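PDB 5V4T: hypothetic aldehyde deformylating oxygenase from Sulfolobus tokodaii, which probably acts as a ferritin-like, iron-dependent oxidoreductase, with reported aldehyde deformylating oxygenase activity. Local coordinates for residues 121-124 / 125-129. Sequence-based numbering, arbitrary orientation.
Sequences ILNE and TSRKY
The last turns of helix 98-128, one of the long helices of this ferritin-like bundle, hold a run of i to i+4 bonds from Ile-121 to Lys-128. Two carbonyls at the start of the run each accept twice. Ile-121 O takes the backbone N of Thr-125 and also its hydroxyl OG1, at 2.9 Å from OG1. The amide arrives almost end-on to the carbonyl, while OG1 sits above the carbonyl plane, 38° out of it. Thr-125 OG1 lies beside its own backbone N, chi1 -61°, which turns the hydroxyl back along the helix and places it 3.9 Å from Ile-121 CG2. With valine in place of Thr-125, Ile-121 O would probably keep its amide donor but lose the hydroxyl. Leu-122 O also accepts twice, but with the roles changed: Ser-126 N comes from above the carbonyl plane, and Ser-126 OG, 2.6 Å from Leu-122 O, lies nearer to that plane. Arg-127 N and Lys-128 N continue the run with bonds to Asn-123 O and Glu-124 O.

On the outer side, the Arg-127 chain bends at chi3 (68°) and folds back over Glu-124. Its NH2 lies 3.7 Å from Glu-124 CG, and Glu-124 CA sits over one face of the guanidinium. The contact is with the aliphatic part of the glutamate; OE2 remains 4.7 Å from Arg-127 NH2. The carboxylate instead bonds to Tyr-189 OH and forms a salt bridge with Lys-120. Both hydroxyls of the buried Thr-125 and Ser-126 donate to carbonyls one turn back, and Asn-135 ND2, bonded to Ser-126 OG and Asn-123 OD1, ties this end of the helix to helix 132-155.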
ATOM      1  N   ILE A 121      10.234  -1.752   4.430  1.00 13.64           N
ATOM      2  CA  ILE A 121      10.546  -2.992   5.122  1.00 14.99           C
ATOM      3  C   ILE A 121      10.852  -4.106   4.125  1.00 14.60           C
ATOM      4  O   ILE A 121      11.843  -4.791   4.234  1.00 15.38           O
ATOM      5  CB  ILE A 121       9.409  -3.420   6.045  1.00 15.21           C
ATOM      6  CG1 ILE A 121       9.191  -2.366   7.154  1.00 18.95           C
ATOM      7  CG2 ILE A 121       9.639  -4.812   6.581  1.00 16.64           C
ATOM      8  CD1 ILE A 121       7.867  -2.575   7.845  1.00 21.01           C
ATOM      9  N   LEU A 122      10.019  -4.235   3.090  1.00 13.50           N
ATOM     10  CA  LEU A 122      10.268  -5.253   2.049  1.00 13.05           C
ATOM     11  C   LEU A 122      11.569  -5.079   1.330  1.00 12.70           C
ATOM     12  O   LEU A 122      12.253  -6.079   1.018  1.00 13.43           O
ATOM     13  CB  LEU A 122       9.065  -5.411   1.073  1.00 13.44           C
ATOM     14  CG  LEU A 122       7.822  -5.932   1.746  1.00 13.38           C
ATOM     15  CD1 LEU A 122       6.633  -5.822   0.806  1.00 14.01           C
ATOM     16  CD2 LEU A 122       7.989  -7.390   2.195  1.00 14.40           C
ATOM     17  N   ASN A 123      11.916  -3.817   1.006  1.00 12.44           N
ATOM     18  CA  ASN A 123      13.208  -3.529   0.361  1.00 13.30           C
ATOM     19  C   ASN A 123      14.400  -3.907   1.217  1.00 12.91           C
ATOM     20  O   ASN A 123      15.265  -4.651   0.839  1.00 14.91           O
ATOM     21  CB  ASN A 123      13.222  -2.025   0.047  1.00 14.11           C
ATOM     22  CG  ASN A 123      14.379  -1.600  -0.789  1.00 16.41           C
ATOM     23  OD1 ASN A 123      15.175  -2.375  -1.312  1.00 17.23           O
ATOM     24  ND2 ASN A 123      14.497  -0.291  -0.935  1.00 19.98           N
ATOM     25  N   GLU A 124      14.399  -3.380   2.415  1.00 13.59           N
ATOM     26  CA  GLU A 124      15.494  -3.619   3.359  1.00 14.52           C
ATOM     27  C   GLU A 124      15.660  -5.109   3.679  1.00 14.71           C
ATOM     28  O   GLU A 124      16.775  -5.625   3.691  1.00 15.67           O
ATOM     29  CB  GLU A 124      15.244  -2.867   4.633  1.00 16.89           C
ATOM     30  CG  GLU A 124      15.349  -1.379   4.415  1.00 19.02           C
ATOM     31  CD  GLU A 124      15.133  -0.555   5.657  1.00 23.36           C
ATOM     32  OE1 GLU A 124      14.787  -1.101   6.717  1.00 23.94           O
ATOM     33  OE2 GLU A 124      15.346   0.694   5.554  1.00 25.83           O
ATOM     34  N   THR A 125      14.546  -5.781   3.898  1.00 14.66           N
ATOM     35  CA  THR A 125      14.563  -7.179   4.319  1.00 16.68           C
ATOM     36  C   THR A 125      15.018  -8.064   3.150  1.00 16.12           C
ATOM     37  O   THR A 125      15.867  -8.979   3.317  1.00 15.83           O
ATOM     38  CB  THR A 125      13.200  -7.620   4.865  1.00 18.38           C
ATOM     39  OG1 THR A 125      12.885  -6.817   5.993  1.00 17.84           O
ATOM     40  CG2 THR A 125      13.262  -9.074   5.268  1.00 18.72           C
ATOM     41  N   SER A 126      14.493  -7.824   1.953  1.00 13.59           N
ATOM     42  CA  SER A 126      14.892  -8.627   0.799  1.00 14.36           C
ATOM     43  C   SER A 126      16.334  -8.385   0.451  1.00 15.23           C
ATOM     44  O   SER A 126      17.027  -9.293   0.044  1.00 16.14           O
ATOM     45  CB  SER A 126      13.982  -8.408  -0.387  1.00 14.05           C
ATOM     46  OG  SER A 126      13.889  -7.042  -0.825  1.00 13.38           O
ATOM     47  N   ARG A 127      16.828  -7.159   0.630  1.00 14.76           N
ATOM     48  CA  ARG A 127      18.255  -6.880   0.462  1.00 15.96           C
ATOM     49  C   ARG A 127      19.111  -7.658   1.423  1.00 15.92           C
ATOM     50  O   ARG A 127      20.068  -8.313   0.966  1.00 17.91           O
ATOM     51  CB  ARG A 127      18.533  -5.382   0.562  1.00 16.69           C
ATOM     52  CG  ARG A 127      19.962  -4.959   0.313  1.00 19.54           C
ATOM     53  CD  ARG A 127      19.976  -3.428   0.276  1.00 23.65           C
ATOM     54  NE  ARG A 127      19.686  -2.848   1.593  1.00 27.75           N
ATOM     55  CZ  ARG A 127      18.892  -1.785   1.847  1.00 28.67           C
ATOM     56  NH1 ARG A 127      18.197  -1.163   0.911  1.00 33.16           N
ATOM     57  NH2 ARG A 127      18.791  -1.349   3.083  1.00 35.17           N
ATOM     58  N   LYS A 128      18.740  -7.661   2.685  1.00 16.54           N
ATOM     59  CA  LYS A 128      19.499  -8.298   3.753  1.00 18.14           C
ATOM     60  C   LYS A 128      19.622  -9.784   3.479  1.00 18.82           C
ATOM     61  O   LYS A 128      20.709 -10.364   3.684  1.00 18.20           O
ATOM     62  CB  LYS A 128      18.844  -8.020   5.076  1.00 18.78           C
ATOM     63  CG  LYS A 128      19.470  -8.767   6.247  1.00 21.18           C
ATOM     64  CD  LYS A 128      18.927  -8.361   7.598  1.00 25.02           C
ATOM     65  CE  LYS A 128      19.596  -9.243   8.656  1.00 29.63           C
ATOM     66  NZ  LYS A 128      19.261  -8.745  10.012  1.00 32.90           N
ATOM     67  N   TYR A 129      18.545 -10.387   2.957  1.00 17.27           N
ATOM     68  CA  TYR A 129      18.496 -11.828   2.730  1.00 18.53           C
ATOM     69  C   TYR A 129      18.805 -12.222   1.295  1.00 16.93           C
ATOM     70  O   TYR A 129      18.592 -13.363   0.888  1.00 18.36           O
ATOM     71  CB  TYR A 129      17.178 -12.446   3.288  1.00 18.99           C
ATOM     72  CG  TYR A 129      17.158 -12.381   4.781  1.00 18.55           C
ATOM     73  CD1 TYR A 129      17.813 -13.370   5.555  1.00 20.10           C
ATOM     74  CD2 TYR A 129      16.617 -11.295   5.441  1.00 16.71           C
ATOM     75  CE1 TYR A 129      17.819 -13.280   6.898  1.00 19.22           C
ATOM     76  CE2 TYR A 129      16.675 -11.185   6.817  1.00 19.42           C
ATOM     77  CZ  TYR A 129      17.301 -12.181   7.539  1.00 19.20           C
ATOM     78  OH  TYR A 129      17.359 -12.123   8.908  1.00 23.54           O
TER